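Local coordinates for protein UDP-N-acetylenolpyruvoylglucosamine reductase (Listeria monocytogenes, PDB 3TX1) that binds FAD and probably catalyses the NADPH-dependent reduction of UDP-N-acetylenolpyruvoylglucosamine to UDP-N-acetylmuramate in peptidoglycan synthesis, at residues Val71-Cys74 against His75-Ile79; Lys183-Arg186 against Ser187-Lys190; Leu219-Ala222 against Lys223-Leu227; Ala254-Leu257 against Ile258-Gly262; Gly286-Ala289 against Thr290-Met293. All blocks are in the same frame, centred on the assembly; numbering follows the deposited sequence.

Contact 1: residues Val71-Cys74 against His75-Ile79; sequences VAYC and HQNKI
Cys-74 and Ile-79 meet across the Schellman motif that closes helix 64-76. The backbone reverses at Lys-78, whose positive phi (50°) turns the chain left-handed after the last helical turn. Ile-79 N can then reach back to Cys-74 O at 2.7 Å, with the donor lying in the carbonyl plane, while Lys-78 N bonds His-75 O at 2.8 Å. The same reversal brings two apolar groups together: Cys-74 CB lies 4.1 Å from Ile-79 CB, the hydrophobic pairing that commonly accompanies this kind of helix end. Both side chains also pack on Val-100 of strand 100-103, where a small, buried cysteine and a branched isoleucine fit between the helix end and the sheet. His-75 holds the regular helical pattern just before the turn, its N donating to Val-71 O at 3.0 Å, and its imidazole leads off the helix toward Thr-178, suiting a polar ring at an exposed site. Tyr-73 adds a second apolar contact and lies next to Asn-27. Its O takes the amide of Asn-77 at 3.1 Å, and with CG trans to the main-chain nitrogen (chi1 -179°) its ring swings toward the end of the helix. Ile-79 extends its longer branch to meet that ring obliquely, CD1 standing 3.9 Å from Tyr-73 CE2.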
loop_
_atom_site.group_PDB
_atom_site.type_symbol
_atom_site.label_atom_id
_atom_site.label_comp_id
_atom_site.label_asym_id
_atom_site.label_seq_id
_atom_site.Cartn_x
_atom_site.Cartn_y
_atom_site.Cartn_z
ATOM N N VAL A 71 -8.366 -1.355 -18.321
ATOM C CA VAL A 71 -7.170 -2.182 -18.356
ATOM C C VAL A 71 -6.950 -2.728 -19.738
ATOM O O VAL A 71 -5.828 -2.718 -20.242
ATOM C CB VAL A 71 -7.252 -3.368 -17.379
ATOM C CG1 VAL A 71 -6.198 -4.433 -17.679
ATOM C CG2 VAL A 71 -7.077 -2.874 -15.971
ATOM N N ALA A 72 -8.013 -3.190 -20.368
ATOM C CA ALA A 72 -7.881 -3.732 -21.719
ATOM C C ALA A 72 -7.491 -2.633 -22.681
ATOM O O ALA A 72 -6.579 -2.811 -23.479
ATOM C CB ALA A 72 -9.161 -4.402 -22.171
ATOM N N TYR A 73 -8.145 -1.480 -22.561
ATOM C CA TYR A 73 -7.891 -0.367 -23.458
ATOM C C TYR A 73 -6.436 0.061 -23.411
ATOM O O TYR A 73 -5.813 0.263 -24.468
ATOM C CB TYR A 73 -8.807 0.813 -23.128
ATOM C CG TYR A 73 -8.626 2.000 -24.023
ATOM C CD1 TYR A 73 -9.466 2.219 -25.105
ATOM C CD2 TYR A 73 -7.614 2.899 -23.800
ATOM C CE1 TYR A 73 -9.300 3.316 -25.945
ATOM C CE2 TYR A 73 -7.431 3.998 -24.615
ATOM C CZ TYR A 73 -8.274 4.205 -25.689
ATOM O OH TYR A 73 -8.064 5.314 -26.490
ATOM N N CYS A 74 -5.898 0.189 -22.195
ATOM C CA CYS A 74 -4.507 0.609 -22.008
ATOM C C CYS A 74 -3.522 -0.418 -22.511
ATOM O O CYS A 74 -2.470 -0.046 -23.088
ATOM C CB CYS A 74 -4.222 0.918 -20.555
ATOM S SG CYS A 74 -5.031 2.447 -20.074
ATOM N N HIS A 75 -3.852 -1.695 -22.277
ATOM C CA HIS A 75 -3.038 -2.783 -22.783
ATOM C C HIS A 75 -2.969 -2.675 -24.263
ATOM O O HIS A 75 -1.899 -2.473 -24.801
ATOM C CB HIS A 75 -3.604 -4.131 -22.412
ATOM C CG HIS A 75 -2.722 -5.289 -22.819
ATOM N ND1 HIS A 75 -1.710 -5.730 -22.057
ATOM C CD2 HIS A 75 -2.741 -6.099 -23.942
ATOM C CE1 HIS A 75 -1.111 -6.771 -22.654
ATOM N NE2 HIS A 75 -1.745 -7.002 -23.806
ATOM N N GLN A 76 -4.113 -2.733 -24.935
ATOM C CA GLN A 76 -4.178 -2.721 -26.418
ATOM C C GLN A 76 -3.519 -1.546 -27.092
ATOM O O GLN A 76 -3.048 -1.667 -28.221
ATOM C CB GLN A 76 -5.612 -2.824 -26.913
ATOM C CG GLN A 76 -6.203 -4.194 -26.685
ATOM C CD GLN A 76 -7.697 -4.264 -26.928
ATOM O OE1 GLN A 76 -8.414 -4.968 -26.217
ATOM N NE2 GLN A 76 -8.181 -3.511 -27.903
ATOM N N ASN A 77 -3.520 -0.404 -26.419
ATOM C CA ASN A 77 -2.908 0.798 -26.970
ATOM C C ASN A 77 -1.500 0.996 -26.434
ATOM O O ASN A 77 -0.896 2.053 -26.637
ATOM C CB ASN A 77 -3.771 2.010 -26.645
ATOM C CG ASN A 77 -5.097 1.978 -27.368
ATOM O OD1 ASN A 77 -6.162 1.888 -26.744
ATOM N ND2 ASN A 77 -5.043 2.005 -28.692
ATOM N N LYS A 78 -0.992 -0.040 -25.753
ATOM C CA LYS A 78 0.334 -0.040 -25.095
ATOM C C LYS A 78 0.594 1.177 -24.194
ATOM O O LYS A 78 1.711 1.669 -24.139
ATOM C CB LYS A 78 1.493 -0.272 -26.092
ATOM C CG LYS A 78 1.486 -1.657 -26.734
ATOM C CD LYS A 78 2.767 -1.924 -27.518
ATOM C CE LYS A 78 2.705 -3.254 -28.263
ATOM N NZ LYS A 78 3.992 -3.610 -28.929
ATOM N N ILE A 79 -0.445 1.644 -23.498
ATOM C CA ILE A 79 -0.333 2.773 -22.557
ATOM C C ILE A 79 0.054 2.233 -21.175
ATOM O O ILE A 79 -0.720 1.446 -20.579
ATOM C CB ILE A 79 -1.676 3.529 -22.406
ATOM C CG1 ILE A 79 -2.196 4.007 -23.768
ATOM C CG2 ILE A 79 -1.548 4.664 -21.398
ATOM C CD1 ILE A 79 -3.620 4.526 -23.742
#

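Contact 2: residues Lys183-Arg186 against Ser187-Lys190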
loop_
_atom_site.group_PDB
_atom_site.type_symbol
_atom_site.label_atom_id
_atom_site.label_comp_id
_atom_site.label_asym_id
_atom_site.label_seq_id
_atom_site.Cartn_x
_atom_site.Cartn_y
_atom_site.Cartn_z
ATOM N N LYS A 183 -10.180 -15.836 -11.294
ATOM C CA LYS A 183 -10.497 -16.174 -9.903
ATOM C C LYS A 183 -9.408 -17.111 -9.391
ATOM O O LYS A 183 -9.193 -18.179 -9.956
ATOM C CB LYS A 183 -11.900 -16.793 -9.806
ATOM C CG LYS A 183 -13.006 -15.753 -9.662
ATOM C CD LYS A 183 -14.375 -16.285 -10.047
ATOM C CE LYS A 183 -15.499 -15.788 -9.121
ATOM N NZ LYS A 183 -15.583 -14.315 -8.931
ATOM N N LEU A 184 -8.693 -16.708 -8.346
ATOM C CA LEU A 184 -7.559 -17.517 -7.858
ATOM C C LEU A 184 -7.820 -18.243 -6.558
ATOM O O LEU A 184 -8.652 -17.817 -5.772
ATOM C CB LEU A 184 -6.302 -16.654 -7.700
ATOM C CG LEU A 184 -5.658 -16.047 -8.941
ATOM C CD1 LEU A 184 -4.615 -15.028 -8.524
ATOM C CD2 LEU A 184 -5.046 -17.108 -9.837
ATOM N N LYS A 185 -7.091 -19.343 -6.347
ATOM C CA LYS A 185 -7.165 -20.116 -5.097
ATOM C C LYS A 185 -5.792 -20.201 -4.456
ATOM O O LYS A 185 -4.765 -19.910 -5.091
ATOM C CB LYS A 185 -7.703 -21.545 -5.300
ATOM C CG LYS A 185 -9.021 -21.674 -6.055
ATOM C CD LYS A 185 -10.152 -20.852 -5.448
ATOM C CE LYS A 185 -11.323 -20.817 -6.426
ATOM N NZ LYS A 185 -12.415 -19.888 -6.018
ATOM N N ARG A 186 -5.807 -20.612 -3.188
ATOM C CA ARG A 186 -4.626 -20.782 -2.359
ATOM C C ARG A 186 -3.379 -21.182 -3.132
ATOM O O ARG A 186 -2.384 -20.450 -3.118
ATOM C CB ARG A 186 -4.924 -21.840 -1.307
ATOM C CG ARG A 186 -5.647 -21.355 -0.063
ATOM C CD ARG A 186 -4.702 -21.107 1.109
ATOM N NE ARG A 186 -5.476 -20.680 2.267
ATOM C CZ ARG A 186 -4.973 -20.404 3.465
ATOM N NH1 ARG A 186 -3.665 -20.529 3.700
ATOM N NH2 ARG A 186 -5.788 -19.992 4.437
ATOM N N SER A 187 -3.445 -22.339 -3.802
ATOM C CA SER A 187 -2.322 -22.925 -4.557
ATOM C C SER A 187 -1.599 -21.922 -5.443
ATOM O O SER A 187 -0.367 -21.910 -5.530
ATOM C CB SER A 187 -2.849 -24.025 -5.465
ATOM O OG SER A 187 -3.871 -24.752 -4.819
ATOM N N GLU A 188 -2.395 -21.077 -6.085
ATOM C CA GLU A 188 -1.923 -20.121 -7.052
ATOM C C GLU A 188 -1.459 -18.826 -6.393
ATOM O O GLU A 188 -1.023 -17.907 -7.078
ATOM C CB GLU A 188 -3.062 -19.851 -8.034
ATOM C CG GLU A 188 -3.903 -21.098 -8.314
ATOM C CD GLU A 188 -5.078 -20.839 -9.240
ATOM O OE1 GLU A 188 -6.229 -20.951 -8.773
ATOM O OE2 GLU A 188 -4.859 -20.502 -10.422
ATOM N N LEU A 189 -1.533 -18.768 -5.063
ATOM C CA LEU A 189 -1.156 -17.581 -4.278
ATOM C C LEU A 189 0.019 -17.911 -3.356
ATOM O O LEU A 189 -0.134 -18.700 -2.417
ATOM C CB LEU A 189 -2.367 -17.123 -3.445
ATOM C CG LEU A 189 -3.635 -16.745 -4.236
ATOM C CD1 LEU A 189 -4.929 -16.975 -3.478
ATOM C CD2 LEU A 189 -3.581 -15.328 -4.789
ATOM N N LYS A 190 1.183 -17.341 -3.602
ATOM C CA LYS A 190 2.314 -17.669 -2.762
ATOM C C LYS A 190 3.312 -16.538 -2.639
ATOM O O LYS A 190 3.878 -16.317 -1.572
ATOM C CB LYS A 190 3.002 -18.916 -3.291
ATOM C CG LYS A 190 2.063 -20.069 -3.554
ATOM C CD LYS A 190 2.801 -21.394 -3.464
ATOM C CE LYS A 190 1.851 -22.550 -3.188
ATOM N NZ LYS A 190 2.443 -23.883 -3.458
#
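Lys-185 and Glu-188 hold each other through two hydrogen bonds that run in opposite directions. Glu-188 N donates to Lys-185 O at 2.8 Å, and Glu-188 returns its carboxylate to the start of the turn, where OE1 accepts from Lys-185 N at 3.0 Å. That N-H comes from above the carboxylate plane, 46° out of it. A third bond, Leu-189 N to Arg-186 O at 2.7 Å, repeats the three-residue spacing one step on, with the donor 50° out of the carbonyl plane. Such spacing belongs to a tight 3-10 turn, here the turn that carries the chain off strand 181-185. This strand pairs with 169-175, where Leu-184 bonds Ala-172, in the antiparallel sheet of the FAD-binding PCMH-type region. Glutamate suits its place because its chain, straight beyond CG (chi2 177°), is long enough to run back beside Lys-185, and the two side chains point the same way; the opposite charges may attract, although Lys-185 NZ stays 6.9 Å from Glu-188 OE1. Leu-184 turns inward under the turn, its CD2 lying 3.4 Å from Glu-188 OE2. Its other methyl, CD1, crosses to Leu-189 CD2 at 3.9 Å, and both leucines rest on Ile-198. Leu-189 CD1 covers the carbonyl of Lys-185, 3.4 Å from its O. Farther out, Thr-197 OG1 hydrogen-bonds Glu-188 O and Lys-190 N.

Contact 3: residues Leu219-Ala222 against Lys223-Leu227; sequences LIQA and KMDEL
A stretch of regular alpha-helix, part of helix 217-234 in the C-terminal domain of the reductase, joins Gln-221 to Asp-225 one turn later both by backbone and by side chain. Asp-225 N donates to Gln-221 O at 2.8 Å, and at the edge of the packed face Gln-221 NE2 reaches Asp-225 OD2 at 3.1 Å. The glutamine gets there by folding: CG starts trans to the main-chain N, and a bend at chi2 (52°) brings the amide forward along the helix. The acceptor lies nearly in the amide plane, yet the N-H arrives from above the carboxylate, 49° out of its plane, the two flat groups being turned 61° against each other. The neutral amide thus meets the carboxylate by a hydrogen bond. A second, exposed link joins Lys-223 NZ to Glu-226 OE1 at 3.2 Å, a salt bridge that uses the syn lone pair of the carboxylate. On the buried face, Ile-220 and Met-224 lie side by side and point the same way, with Ile-220 CG2 3.8 Å from Met-224 SD; beneath them Met-224 N bonds Ile-220 O at 2.9 Å. The branched and the flexible side chain together make an apolar strip. That strip, with part of Gln-221, packs on Leu-133 of helix 125-134, while Ile-220 and Lys-223 touch Glu-141 and Leu-227 lies against Cys-144 and Tyr-161 in nearby loops.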
loop_
_atom_site.group_PDB
_atom_site.type_symbol
_atom_site.label_atom_id
_atom_site.label_comp_id
_atom_site.label_asym_id
_atom_site.label_seq_id
_atom_site.Cartn_x
_atom_site.Cartn_y
_atom_site.Cartn_z
ATOM N N LEU A 219 -11.088 -12.628 23.182
ATOM C CA LEU A 219 -9.714 -13.045 22.837
ATOM C C LEU A 219 -9.158 -12.222 21.692
ATOM O O LEU A 219 -8.065 -11.700 21.801
ATOM C CB LEU A 219 -9.567 -14.573 22.638
ATOM C CG LEU A 219 -10.039 -15.462 23.820
ATOM C CD1 LEU A 219 -9.874 -16.952 23.560
ATOM C CD2 LEU A 219 -9.366 -15.085 25.126
ATOM N N ILE A 220 -9.939 -12.039 20.631
ATOM C CA ILE A 220 -9.538 -11.181 19.515
ATOM C C ILE A 220 -9.361 -9.726 20.015
ATOM O O ILE A 220 -8.351 -9.069 19.717
ATOM C CB ILE A 220 -10.553 -11.297 18.358
ATOM C CG1 ILE A 220 -10.843 -12.790 18.097
ATOM C CG2 ILE A 220 -10.104 -10.531 17.105
ATOM C CD1 ILE A 220 -11.861 -13.082 17.007
ATOM N N GLN A 221 -10.309 -9.238 20.814
ATOM C CA GLN A 221 -10.195 -7.888 21.376
ATOM C C GLN A 221 -8.852 -7.604 22.082
ATOM O O GLN A 221 -8.210 -6.573 21.861
ATOM C CB GLN A 221 -11.335 -7.620 22.358
ATOM C CG GLN A 221 -11.514 -6.141 22.626
ATOM C CD GLN A 221 -11.638 -5.399 21.318
ATOM O OE1 GLN A 221 -12.374 -5.828 20.426
ATOM N NE2 GLN A 221 -10.868 -4.329 21.167
ATOM N N ALA A 222 -8.457 -8.541 22.943
ATOM C CA ALA A 222 -7.208 -8.470 23.727
ATOM C C ALA A 222 -5.943 -8.395 22.841
ATOM O O ALA A 222 -4.950 -7.745 23.209
ATOM C CB ALA A 222 -7.139 -9.632 24.727
ATOM N N LYS A 223 -5.990 -9.094 21.700
ATOM C CA LYS A 223 -4.942 -9.021 20.695
ATOM C C LYS A 223 -4.985 -7.670 20.014
ATOM O O LYS A 223 -3.944 -7.053 19.805
ATOM C CB LYS A 223 -5.077 -10.126 19.639
ATOM C CG LYS A 223 -4.384 -11.430 19.998
ATOM C CD LYS A 223 -2.868 -11.317 19.875
ATOM C CE LYS A 223 -2.161 -12.418 20.667
ATOM N NZ LYS A 223 -0.691 -12.188 20.568
ATOM N N MET A 224 -6.179 -7.179 19.696
ATOM C CA MET A 224 -6.243 -5.948 18.926
ATOM C C MET A 224 -5.824 -4.751 19.719
ATOM O O MET A 224 -5.165 -3.843 19.190
ATOM C CB MET A 224 -7.592 -5.775 18.265
ATOM C CG MET A 224 -7.734 -6.773 17.129
ATOM S SD MET A 224 -9.365 -6.891 16.391
ATOM C CE MET A 224 -9.710 -5.160 16.005
ATOM N N ASP A 225 -6.180 -4.786 21.002
ATOM C CA ASP A 225 -5.811 -3.734 21.912
ATOM C C ASP A 225 -4.330 -3.847 22.095
ATOM O O ASP A 225 -3.643 -2.852 21.963
ATOM C CB ASP A 225 -6.542 -3.864 23.228
ATOM C CG ASP A 225 -7.998 -3.443 23.141
ATOM O OD1 ASP A 225 -8.772 -3.746 24.087
ATOM O OD2 ASP A 225 -8.372 -2.804 22.141
ATOM N N GLU A 226 -3.828 -5.058 22.347
ATOM C CA GLU A 226 -2.374 -5.281 22.489
ATOM C C GLU A 226 -1.613 -4.701 21.284
ATOM O O GLU A 226 -0.581 -4.047 21.429
ATOM C CB GLU A 226 -2.037 -6.783 22.609
ATOM C CG GLU A 226 -0.550 -7.128 22.356
ATOM C CD GLU A 226 -0.318 -8.539 21.786
ATOM O OE1 GLU A 226 -1.162 -9.436 22.055
ATOM O OE2 GLU A 226 0.699 -8.763 21.067
ATOM N N LEU A 227 -2.147 -4.960 20.097
ATOM C CA LEU A 227 -1.479 -4.569 18.891
ATOM C C LEU A 227 -1.526 -3.069 18.669
ATOM O O LEU A 227 -0.510 -2.466 18.312
ATOM C CB LEU A 227 -1.927 -5.417 17.690
ATOM C CG LEU A 227 -1.700 -6.963 17.760
ATOM C CD1 LEU A 227 -1.263 -7.563 16.437
ATOM C CD2 LEU A 227 -0.603 -7.329 18.708
#

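Contact 4: residues Ala254-Leu257 against Ile258-Gly262. With SO4 (sulfate ion), chain F.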
loop_
_atom_site.group_PDB
_atom_site.type_symbol
_atom_site.label_atom_id
_atom_site.label_comp_id
_atom_site.label_asym_id
_atom_site.label_seq_id
_atom_site.Cartn_x
_atom_site.Cartn_y
_atom_site.Cartn_z
ATOM N N ALA A 254 16.792 -1.581 10.833
ATOM C CA ALA A 254 16.864 -0.360 10.038
ATOM C C ALA A 254 16.945 0.850 10.969
ATOM O O ALA A 254 17.933 1.608 10.967
ATOM C CB ALA A 254 15.639 -0.243 9.177
ATOM N N GLY A 255 15.923 0.991 11.810
ATOM C CA GLY A 255 15.835 2.101 12.738
ATOM C C GLY A 255 17.087 2.303 13.550
ATOM O O GLY A 255 17.542 3.436 13.729
ATOM N N LYS A 256 17.658 1.204 14.031
ATOM C CA LYS A 256 18.792 1.303 14.934
ATOM C C LYS A 256 19.974 1.853 14.204
ATOM O O LYS A 256 20.657 2.712 14.745
ATOM C CB LYS A 256 19.135 -0.039 15.565
ATOM C CG LYS A 256 20.024 0.041 16.795
ATOM C CD LYS A 256 19.289 0.671 17.983
ATOM C CE LYS A 256 19.848 0.204 19.327
ATOM N NZ LYS A 256 21.289 0.542 19.514
ATOM N N LEU A 257 20.226 1.361 12.984
ATOM C CA LEU A 257 21.338 1.861 12.159
ATOM C C LEU A 257 21.164 3.363 11.901
ATOM O O LEU A 257 22.064 4.187 12.098
ATOM C CB LEU A 257 21.332 1.168 10.812
ATOM C CG LEU A 257 21.997 -0.183 10.614
ATOM C CD1 LEU A 257 21.616 -0.667 9.232
ATOM C CD2 LEU A 257 23.506 -0.050 10.722
ATOM N N ILE A 258 19.969 3.717 11.465
ATOM C CA ILE A 258 19.711 5.072 11.170
ATOM C C ILE A 258 20.019 5.906 12.407
ATOM O O ILE A 258 20.783 6.876 12.343
ATOM C CB ILE A 258 18.278 5.231 10.652
ATOM C CG1 ILE A 258 18.157 4.400 9.385
ATOM C CG2 ILE A 258 17.969 6.688 10.393
ATOM C CD1 ILE A 258 16.836 4.496 8.638
ATOM N N GLN A 259 19.477 5.485 13.543
ATOM C CA GLN A 259 19.625 6.231 14.772
ATOM C C GLN A 259 21.084 6.300 15.132
ATOM O O GLN A 259 21.612 7.371 15.398
ATOM C CB GLN A 259 18.825 5.566 15.836
ATOM C CG GLN A 259 18.457 6.452 16.993
ATOM C CD GLN A 259 17.504 5.738 17.926
ATOM O OE1 GLN A 259 17.343 4.525 17.849
ATOM N NE2 GLN A 259 16.863 6.485 18.800
ATOM N N ASP A 260 21.755 5.167 15.029
ATOM C CA ASP A 260 23.201 5.092 15.277
ATOM C C ASP A 260 24.063 5.977 14.356
ATOM O O ASP A 260 25.166 6.345 14.727
ATOM C CB ASP A 260 23.687 3.634 15.189
ATOM C CG ASP A 260 23.186 2.759 16.355
ATOM O OD1 ASP A 260 22.563 3.278 17.319
ATOM O OD2 ASP A 260 23.436 1.530 16.312
ATOM N N SER A 261 23.585 6.286 13.152
ATOM C CA SER A 261 24.364 7.131 12.235
ATOM C C SER A 261 24.172 8.631 12.460
ATOM O O SER A 261 24.702 9.437 11.715
ATOM C CB SER A 261 24.060 6.773 10.786
ATOM O OG SER A 261 24.333 5.397 10.584
ATOM N N GLY A 262 23.410 8.986 13.494
ATOM C CA GLY A 262 23.146 10.358 13.819
ATOM C C GLY A 262 22.114 10.993 12.931
ATOM O O GLY A 262 22.031 12.205 12.861
HETATM S S SO4 F . 13.131 -1.611 12.280
HETATM O O1 SO4 F . 11.815 -2.209 12.604
HETATM O O2 SO4 F . 13.755 -1.078 13.519
HETATM O O3 SO4 F . 14.028 -2.616 11.657
HETATM O O4 SO4 F . 12.935 -0.505 11.309
#
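Lys-256 and Asp-260 face one another one helical turn apart, their side chains meeting at a slant on the exposed surface. Lys-256 leaves the helix with its CG trans to the main-chain N (chi1 -163°), which sets CG 3.8 Å from Asp-260 OD2. Bends at chi2 (69°) and again near the end then curl the chain round, leaving Lys-256 NZ 3.7 Å from Asp-260 OD1, a long salt bridge. Asp-260, shorter and pointing back toward the preceding turn, suits the receiving role; its own N bonds Lys-256 O at 2.7 Å. Ser-261 is buried and turns its hydroxyl back on the helix. Its OG donates to Leu-257 O at 3.0 Å, from 42° out of the carbonyl plane, and Ser-261 N donates to the same oxygen, so two donors grip that carbonyl and the hydroxyl has an acceptor. Leu-257, Ile-258 and Ser-261 all pack against helix 289-307, where aliphatic groups and a small serine fit the interface. At the other end, a sulfate, probably from the crystallisation liquor, receives weak hydrogen bonds from Ala-254 N (to O3, 3.1 Å) and Gly-255 N; glycine puts no side chain in the way of the anion. Ala-254 lies near Ser-244, the predicted proton donor. Short helix 254-260 thus shows two classic ends: an N-terminus whose amides meet an anion, and a Schellman motif in which Gly-262 takes the positive phi.

Contact 5: residues Gly286-Ala289 against Thr290-Met293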
loop_
_atom_site.group_PDB
_atom_site.type_symbol
_atom_site.label_atom_id
_atom_site.label_comp_id
_atom_site.label_asym_id
_atom_site.label_seq_id
_atom_site.Cartn_x
_atom_site.Cartn_y
_atom_site.Cartn_z
ATOM N N GLY A 286 3.887 19.919 4.403
ATOM C CA GLY A 286 4.303 20.409 3.084
ATOM C C GLY A 286 5.498 19.699 2.468
ATOM O O GLY A 286 6.153 20.214 1.537
ATOM N N ALA A 287 5.792 18.502 2.964
ATOM C CA ALA A 287 6.854 17.730 2.338
ATOM C C ALA A 287 6.529 17.452 0.838
ATOM O O ALA A 287 5.347 17.453 0.413
ATOM C CB ALA A 287 7.088 16.425 3.089
ATOM N N THR A 288 7.571 17.245 0.035
ATOM C CA THR A 288 7.366 16.885 -1.360
ATOM C C THR A 288 8.067 15.574 -1.599
ATOM O O THR A 288 8.957 15.183 -0.803
ATOM C CB THR A 288 8.021 17.917 -2.251
ATOM O OG1 THR A 288 9.432 17.923 -1.986
ATOM C CG2 THR A 288 7.459 19.254 -1.916
ATOM N N ALA A 289 7.714 14.902 -2.691
ATOM C CA ALA A 289 8.394 13.667 -3.049
ATOM C C ALA A 289 9.907 13.924 -3.206
ATOM O O ALA A 289 10.747 13.080 -2.813
ATOM C CB ALA A 289 7.796 13.086 -4.316
ATOM N N THR A 290 10.268 15.094 -3.750
ATOM C CA THR A 290 11.673 15.427 -3.860
ATOM C C THR A 290 12.287 15.328 -2.467
ATOM O O THR A 290 13.316 14.650 -2.288
ATOM C CB THR A 290 11.918 16.818 -4.446
ATOM O OG1 THR A 290 11.152 16.961 -5.631
ATOM C CG2 THR A 290 13.379 16.998 -4.802
ATOM N N ASP A 291 11.638 15.957 -1.480
ATOM C CA ASP A 291 12.135 15.905 -0.092
ATOM C C ASP A 291 12.315 14.485 0.360
ATOM O O ASP A 291 13.343 14.157 0.944
ATOM C CB ASP A 291 11.202 16.581 0.893
ATOM C CG ASP A 291 11.078 18.061 0.669
ATOM O OD1 ASP A 291 12.086 18.724 0.300
ATOM O OD2 ASP A 291 9.948 18.549 0.869
ATOM N N TYR A 292 11.319 13.636 0.117
ATOM C CA TYR A 292 11.463 12.219 0.499
ATOM C C TYR A 292 12.666 11.533 -0.151
ATOM O O TYR A 292 13.485 10.954 0.572
ATOM C CB TYR A 292 10.186 11.427 0.256
ATOM C CG TYR A 292 9.229 11.436 1.439
ATOM C CD1 TYR A 292 8.381 12.529 1.692
ATOM C CD2 TYR A 292 9.157 10.335 2.312
ATOM C CE1 TYR A 292 7.502 12.535 2.774
ATOM C CE2 TYR A 292 8.287 10.343 3.400
ATOM C CZ TYR A 292 7.454 11.451 3.622
ATOM O OH TYR A 292 6.571 11.436 4.713
ATOM N N MET A 293 12.790 11.650 -1.487
ATOM C CA MET A 293 13.866 11.018 -2.255
ATOM C C MET A 293 15.197 11.532 -1.783
ATOM O O MET A 293 16.197 10.810 -1.799
ATOM C CB MET A 293 13.768 11.307 -3.772
ATOM C CG MET A 293 12.575 10.769 -4.576
ATOM S SD MET A 293 11.993 9.081 -4.159
ATOM C CE MET A 293 13.459 8.036 -4.150
HETATM O O HOH W 1 9.020 20.781 1.042
#
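Thr-288 and Asp-291 exchange hydrogen bonds in both directions. The threonine hydroxyl sits in the cleft flanked by both main-chain neighbours of CA (chi1 62°), which aims it along the chain, and Asp-291 N donates to Thr-288 OG1 at 3.0 Å in a nearly straight bond. Asp-291 places CG beside its own main-chain N (chi1 -65°), and the carboxylate swings back so that OD2 accepts from Thr-288 N at 2.8 Å. The N-H meets OD2 on the anti side, 34° out of the carboxylate plane. Thr-288 OG1 also donates to the same OD2, though weakly, and Gly-270 N adds another weak bond to that oxygen. The pair forms a capping box, with Thr-288 as the N-cap of helix 289-307 in the C-terminal domain: a short hydroxyl and a short acid can each reach the other's amide, serving N-H groups at a helix start that have no carbonyl of a preceding turn. Regular helical bonding begins at once, Tyr-292 N to Thr-288 O at 3.0 Å and Met-293 N to Ala-289 O at 2.8 Å. The ring of Tyr-292 turns its edge to the first of these carbonyls, CD1 lying 3.7 Å from Thr-288 O, while CE1 stands 3.9 Å from Ala-287 CB. Beyond the ring, its OH is hydrogen-bonded to Ile-281 O. Thr-290 sends OG1 to Asp-94 OD2. Met-293, bent twice along its chain, carries its end away from the cap to Ile-91 of strand 90-92, on which Ala-289 and Tyr-292 also pack.

Along the chain the five contacts follow in series, each closing before the next opens. Contacts 1 and 2 lie within the FAD-binding PCMH-type range, their centres about 25 Å apart, the first at the end of helix 64-76 over the mixed sheet and the second leaving strand 181-185 of the antiparallel sheet. Contacts 3, 4 and 5 belong to the C-terminal domain. Helices 217-234 and 254-260 succeed one another, yet the centres of contacts 3 and 4 are about 30 Å apart. Those of contacts 4 and 5 are closer, at about 21 Å, and helix 254-260 packs on the helix that contact 5 begins. Contact 1 lies across the chain's centre from contacts 3 and 4, so these local turns are spread through both regions of the flavoenzyme.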